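6-pyruvoyl tetrahydrobiopterin synthase (Plasmodium vivax, PDB 3LX3) belongs to the 6-pyruvoyl tetrahydropterin synthase family of zinc-binding proteins and forms an assembly of six chains. Local coordinates at residues E22-H36 with L47-R59. Residues are numbered along the deposited sequence; the frame is centred on the assembly and turned at random.
Sequences ELLVESPLFSFNCAH and LHGHNYNVSLRLR. With ZN (zinc ion), chain B.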
loop_
_atom_site.group_PDB
_atom_site.type_symbol
_atom_site.label_atom_id
_atom_site.label_comp_id
_atom_site.label_asym_id
_atom_site.label_seq_id
_atom_site.Cartn_x
_atom_site.Cartn_y
_atom_site.Cartn_z
ATOM N N GLU A 22 11.180 5.668 19.376
ATOM C CA GLU A 22 11.317 6.318 18.064
ATOM C C GLU A 22 9.941 6.516 17.486
ATOM O O GLU A 22 9.199 5.571 17.346
ATOM C CB GLU A 22 12.156 5.464 17.150
ATOM C CG GLU A 22 12.358 5.954 15.773
ATOM C CD GLU A 22 13.222 4.978 15.002
ATOM O OE1 GLU A 22 12.684 4.190 14.188
ATOM O OE2 GLU A 22 14.433 4.957 15.237
ATOM N N LEU A 23 9.609 7.755 17.128
ATOM C CA LEU A 23 8.325 8.061 16.539
ATOM C C LEU A 23 8.497 8.277 15.030
ATOM O O LEU A 23 9.512 8.866 14.589
ATOM C CB LEU A 23 7.734 9.314 17.142
ATOM C CG LEU A 23 7.465 9.266 18.627
ATOM C CD1 LEU A 23 6.730 10.528 19.056
ATOM C CD2 LEU A 23 6.748 8.012 19.108
ATOM N N LEU A 24 7.511 7.833 14.267
ATOM C CA LEU A 24 7.459 8.015 12.821
ATOM C C LEU A 24 6.122 8.585 12.449
ATOM O O LEU A 24 5.077 8.010 12.817
ATOM C CB LEU A 24 7.632 6.685 12.089
ATOM C CG LEU A 24 7.430 6.710 10.558
ATOM C CD1 LEU A 24 8.510 7.533 9.877
ATOM C CD2 LEU A 24 7.455 5.255 10.069
ATOM N N VAL A 25 6.141 9.683 11.708
ATOM C CA VAL A 25 4.922 10.169 11.113
ATOM C C VAL A 25 5.106 10.210 9.575
ATOM O O VAL A 25 6.084 10.722 9.053
ATOM C CB VAL A 25 4.451 11.562 11.653
ATOM C CG1 VAL A 25 4.059 11.441 13.113
ATOM C CG2 VAL A 25 5.484 12.656 11.419
ATOM N N GLU A 26 4.125 9.608 8.886
ATOM C CA GLU A 26 4.151 9.430 7.452
ATOM C C GLU A 26 2.763 9.388 6.904
ATOM O O GLU A 26 1.893 8.716 7.419
ATOM C CB GLU A 26 4.932 8.160 7.064
ATOM C CG GLU A 26 4.237 6.832 7.187
ATOM C CD GLU A 26 5.219 5.657 7.050
ATOM O OE1 GLU A 26 6.216 5.790 6.291
ATOM O OE2 GLU A 26 5.009 4.625 7.738
ATOM N N SER A 27 2.554 10.071 5.793
ATOM C CA SER A 27 1.204 10.196 5.253
ATOM C C SER A 27 1.257 10.651 3.820
ATOM O O SER A 27 2.065 11.513 3.488
ATOM C CB SER A 27 0.406 11.242 6.036
ATOM O OG SER A 27 -0.989 11.177 5.644
ATOM N N PRO A 28 0.362 10.119 2.973
ATOM C CA PRO A 28 0.251 10.745 1.648
ATOM C C PRO A 28 -0.106 12.255 1.716
ATOM O O PRO A 28 0.086 12.984 0.721
ATOM C CB PRO A 28 -0.848 9.916 0.944
ATOM C CG PRO A 28 -1.536 9.171 2.006
ATOM C CD PRO A 28 -0.558 8.969 3.129
ATOM N N LEU A 29 -0.592 12.720 2.860
ATOM C CA LEU A 29 -0.816 14.155 3.118
ATOM C C LEU A 29 0.406 15.058 3.203
ATOM O O LEU A 29 0.283 16.258 3.026
ATOM C CB LEU A 29 -1.486 14.340 4.461
ATOM C CG LEU A 29 -2.942 14.738 4.581
ATOM C CD1 LEU A 29 -3.330 14.573 6.063
ATOM C CD2 LEU A 29 -3.160 16.184 4.120
ATOM N N PHE A 30 1.548 14.499 3.598
ATOM C CA PHE A 30 2.799 15.240 3.816
ATOM C C PHE A 30 3.453 15.238 2.439
ATOM O O PHE A 30 4.520 14.613 2.194
ATOM C CB PHE A 30 3.737 14.552 4.806
ATOM C CG PHE A 30 3.132 14.273 6.135
ATOM C CD1 PHE A 30 1.926 14.855 6.513
ATOM C CD2 PHE A 30 3.777 13.415 7.008
ATOM C CE1 PHE A 30 1.375 14.577 7.738
ATOM C CE2 PHE A 30 3.224 13.132 8.239
ATOM C CZ PHE A 30 2.020 13.725 8.593
ATOM N N SER A 31 2.781 15.932 1.546
ATOM C CA SER A 31 3.126 15.940 0.129
ATOM C C SER A 31 3.328 17.353 -0.381
ATOM O O SER A 31 2.690 18.307 0.104
ATOM C CB SER A 31 2.023 15.279 -0.704
ATOM O OG SER A 31 0.780 15.944 -0.539
ATOM N N PHE A 32 4.192 17.481 -1.373
ATOM C CA PHE A 32 4.320 18.724 -2.129
ATOM C C PHE A 32 4.428 18.355 -3.588
ATOM O O PHE A 32 5.344 17.646 -3.994
ATOM C CB PHE A 32 5.451 19.669 -1.666
ATOM C CG PHE A 32 6.804 19.036 -1.404
ATOM C CD1 PHE A 32 7.856 19.206 -2.308
ATOM C CD2 PHE A 32 7.068 18.342 -0.215
ATOM C CE1 PHE A 32 9.126 18.705 -2.006
ATOM C CE2 PHE A 32 8.297 17.798 0.010
ATOM C CZ PHE A 32 9.321 17.979 -0.877
ATOM N N ASN A 33 3.440 18.788 -4.360
ATOM C CA ASN A 33 3.356 18.457 -5.742
ATOM C C ASN A 33 3.955 19.587 -6.549
ATOM O O ASN A 33 3.415 20.696 -6.592
ATOM C CB ASN A 33 1.887 18.255 -6.082
ATOM C CG ASN A 33 1.237 17.106 -5.265
ATOM O OD1 ASN A 33 1.901 16.339 -4.557
ATOM N ND2 ASN A 33 -0.083 17.069 -5.304
ATOM N N CYS A 34 5.147 19.317 -7.087
ATOM C CA CYS A 34 6.028 20.356 -7.584
ATOM C C CYS A 34 6.637 20.003 -8.931
ATOM O O CYS A 34 6.800 18.817 -9.274
ATOM C CB CYS A 34 7.190 20.623 -6.607
ATOM S SG CYS A 34 6.644 21.413 -5.079
ATOM N N ALA A 35 7.018 21.052 -9.661
ATOM C CA ALA A 35 7.799 20.911 -10.863
ATOM C C ALA A 35 9.289 21.144 -10.539
ATOM O O ALA A 35 9.627 21.889 -9.617
ATOM C CB ALA A 35 7.324 21.918 -11.915
ATOM N N HIS A 36 10.178 20.508 -11.307
ATOM C CA HIS A 36 11.603 20.702 -11.128
ATOM C C HIS A 36 12.343 20.212 -12.367
ATOM O O HIS A 36 11.756 19.567 -13.222
ATOM C CB HIS A 36 12.101 20.006 -9.839
ATOM C CG HIS A 36 12.557 18.590 -10.016
ATOM N ND1 HIS A 36 13.799 18.174 -9.578
ATOM C CD2 HIS A 36 11.939 17.496 -10.513
ATOM C CE1 HIS A 36 13.922 16.876 -9.818
ATOM N NE2 HIS A 36 12.819 16.435 -10.404
ATOM N N LEU A 47 12.087 19.597 -18.002
ATOM C CA LEU A 47 11.095 19.961 -16.994
ATOM C C LEU A 47 10.056 18.880 -16.781
ATOM O O LEU A 47 9.469 18.369 -17.726
ATOM C CB LEU A 47 10.390 21.263 -17.434
ATOM C CG LEU A 47 9.311 21.813 -16.507
ATOM C CD1 LEU A 47 9.901 22.305 -15.218
ATOM C CD2 LEU A 47 8.583 22.969 -17.227
ATOM N N HIS A 48 9.818 18.554 -15.515
ATOM C CA HIS A 48 8.792 17.587 -15.160
ATOM C C HIS A 48 8.365 17.853 -13.715
ATOM O O HIS A 48 8.521 18.956 -13.235
ATOM C CB HIS A 48 9.332 16.159 -15.401
ATOM C CG HIS A 48 10.481 15.817 -14.516
ATOM N ND1 HIS A 48 11.763 16.306 -14.714
ATOM C CD2 HIS A 48 10.524 15.098 -13.385
ATOM C CE1 HIS A 48 12.539 15.896 -13.726
ATOM N NE2 HIS A 48 11.815 15.146 -12.894
ATOM N N GLY A 49 7.743 16.879 -13.071
ATOM C CA GLY A 49 7.319 17.078 -11.706
ATOM C C GLY A 49 7.026 15.770 -11.034
ATOM O O GLY A 49 7.165 14.713 -11.625
ATOM N N HIS A 50 6.664 15.898 -9.759
ATOM C CA HIS A 50 6.470 14.807 -8.809
ATOM C C HIS A 50 5.477 15.183 -7.730
ATOM O O HIS A 50 5.350 16.346 -7.358
ATOM C CB HIS A 50 7.776 14.517 -8.104
ATOM C CG HIS A 50 8.896 14.125 -9.012
ATOM N ND1 HIS A 50 8.888 12.955 -9.740
ATOM C CD2 HIS A 50 10.049 14.758 -9.326
ATOM C CE1 HIS A 50 9.992 12.890 -10.458
ATOM N NE2 HIS A 50 10.723 13.968 -10.222
ATOM N N ASN A 51 4.844 14.159 -7.162
ATOM C CA ASN A 51 4.208 14.240 -5.879
ATOM C C ASN A 51 5.256 13.855 -4.860
ATOM O O ASN A 51 5.444 12.682 -4.553
ATOM C CB ASN A 51 3.054 13.256 -5.811
ATOM C CG ASN A 51 2.013 13.465 -6.874
ATOM O OD1 ASN A 51 1.651 14.597 -7.189
ATOM N ND2 ASN A 51 1.532 12.359 -7.469
ATOM N N TYR A 52 6.009 14.824 -4.358
ATOM C CA TYR A 52 6.993 14.529 -3.340
ATOM C C TYR A 52 6.315 14.175 -2.038
ATOM O O TYR A 52 5.277 14.741 -1.687
ATOM C CB TYR A 52 7.882 15.731 -3.085
ATOM C CG TYR A 52 8.904 16.083 -4.166
ATOM C CD1 TYR A 52 10.172 15.544 -4.148
ATOM C CD2 TYR A 52 8.594 16.949 -5.204
ATOM C CE1 TYR A 52 11.158 15.898 -5.097
ATOM C CE2 TYR A 52 9.541 17.273 -6.161
ATOM C CZ TYR A 52 10.805 16.745 -6.128
ATOM O OH TYR A 52 11.690 17.114 -7.120
ATOM N N ASN A 53 6.904 13.259 -1.283
ATOM C CA ASN A 53 6.380 12.880 0.017
ATOM C C ASN A 53 7.477 12.941 1.092
ATOM O O ASN A 53 8.628 12.644 0.807
ATOM C CB ASN A 53 5.874 11.453 -0.069
ATOM C CG ASN A 53 5.151 11.052 1.156
ATOM O OD1 ASN A 53 5.711 10.357 2.011
ATOM N ND2 ASN A 53 3.957 11.559 1.311
ATOM N N VAL A 54 7.108 13.346 2.312
ATOM C CA VAL A 54 8.030 13.544 3.421
ATOM C C VAL A 54 7.551 12.721 4.576
ATOM O O VAL A 54 6.379 12.791 4.948
ATOM C CB VAL A 54 7.996 15.032 3.924
ATOM C CG1 VAL A 54 8.811 15.189 5.225
ATOM C CG2 VAL A 54 8.496 15.935 2.881
ATOM N N SER A 55 8.482 11.998 5.193
ATOM C CA SER A 55 8.233 11.430 6.509
ATOM C C SER A 55 9.241 11.942 7.511
ATOM O O SER A 55 10.356 12.286 7.169
ATOM C CB SER A 55 8.210 9.925 6.485
ATOM O OG SER A 55 9.477 9.419 6.188
ATOM N N LEU A 56 8.846 11.953 8.780
ATOM C CA LEU A 56 9.714 12.394 9.874
ATOM C C LEU A 56 9.803 11.300 10.921
ATOM O O LEU A 56 8.776 10.757 11.342
ATOM C CB LEU A 56 9.151 13.671 10.518
ATOM C CG LEU A 56 9.775 14.146 11.824
ATOM C CD1 LEU A 56 11.202 14.642 11.597
ATOM C CD2 LEU A 56 8.893 15.260 12.423
ATOM N N ARG A 57 11.048 11.011 11.316
ATOM C CA ARG A 57 11.356 10.086 12.396
ATOM C C ARG A 57 12.169 10.838 13.439
ATOM O O ARG A 57 13.031 11.660 13.105
ATOM C CB ARG A 57 12.147 8.916 11.842
ATOM C CG ARG A 57 12.592 7.829 12.808
ATOM C CD ARG A 57 13.187 6.653 11.978
ATOM N NE ARG A 57 12.498 6.468 10.681
ATOM C CZ ARG A 57 11.919 5.352 10.225
ATOM N NH1 ARG A 57 11.928 4.222 10.911
ATOM N NH2 ARG A 57 11.340 5.366 9.031
ATOM N N LEU A 58 11.916 10.526 14.695
ATOM C CA LEU A 58 12.705 11.130 15.765
ATOM C C LEU A 58 12.836 10.159 16.917
ATOM O O LEU A 58 12.102 9.165 16.983
ATOM C CB LEU A 58 12.110 12.459 16.215
ATOM C CG LEU A 58 10.661 12.538 16.745
ATOM C CD1 LEU A 58 10.544 11.985 18.159
ATOM C CD2 LEU A 58 10.194 13.990 16.725
ATOM N N ARG A 59 13.778 10.422 17.825
ATOM C CA ARG A 59 14.012 9.598 19.013
ATOM C C ARG A 59 14.108 10.482 20.245
ATOM O O ARG A 59 14.707 11.593 20.195
ATOM C CB ARG A 59 15.306 8.793 18.891
ATOM C CG ARG A 59 15.310 7.827 17.716
ATOM C CD ARG A 59 16.649 7.258 17.446
ATOM N NE ARG A 59 16.642 6.477 16.215
ATOM C CZ ARG A 59 17.707 6.284 15.450
ATOM N NH1 ARG A 59 18.875 6.816 15.786
ATOM N NH2 ARG A 59 17.598 5.553 14.357
HETATM ZN ZN ZN B . 12.583 14.448 -11.067
HETATM O O HOH W 1 5.038 10.635 4.547
HETATM O O HOH W 2 14.556 14.396 -11.623
HETATM O O HOH W 3 12.740 12.367 -11.703
#
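Strand 48-59 pairs antiparallel with both halves of 22-36, His-36 with His-48 at one end and Leu-23 with Leu-58 near the other, and a type I turn from Ser-27 to Phe-30 interrupts the pairing. These are neighbouring strands of the antiparallel sheet of the family's T-fold, and Glu-22 to Val-25 pair with a strand of a third subunit, continuing the sheet across the interface. At the first end His-36, His-48 and His-50 converge on one zinc ion, each through NE2 at 2.1 Å. Two waters also bind the zinc. The Tyr-52 ring turns its edge to the face of His-36, with OH of Tyr-52 3.4 Å from CG of His-36. The ND1 atoms of His-36, His-48 and His-50 hydrogen-bond to Ser-132 OG, Thr-46 O and Asn-51 OD1 of a second subunit, respectively. These second-shell bonds probably help set the turn of each imidazole. Next along, CB of Tyr-52 sits over the Phe-32 ring, 3.4 Å from its centroid, a CH-pi contact. CG2 of Val-54 meets that ring at its edge, 3.4 Å from CE2 of Phe-32. After the turn, Val-54 N donates to Phe-30 O at 2.9 Å and resumes the pairing. At the far end Glu-22, with CG anti to the backbone N (chi1 178°), lies alongside Arg-59. OE2 of Glu-22 accepts from NE of Arg-59 at 2.9 Å through the anti lone pair, nearly straight (166°). OE1 makes a weaker salt bridge to NH1 of Arg-57, whose NE pairs with Glu-163. Two arginines therefore share one carboxylate, which probably stays ionised, while the opposite end supplies three histidines to a zinc site that also includes Glu-168.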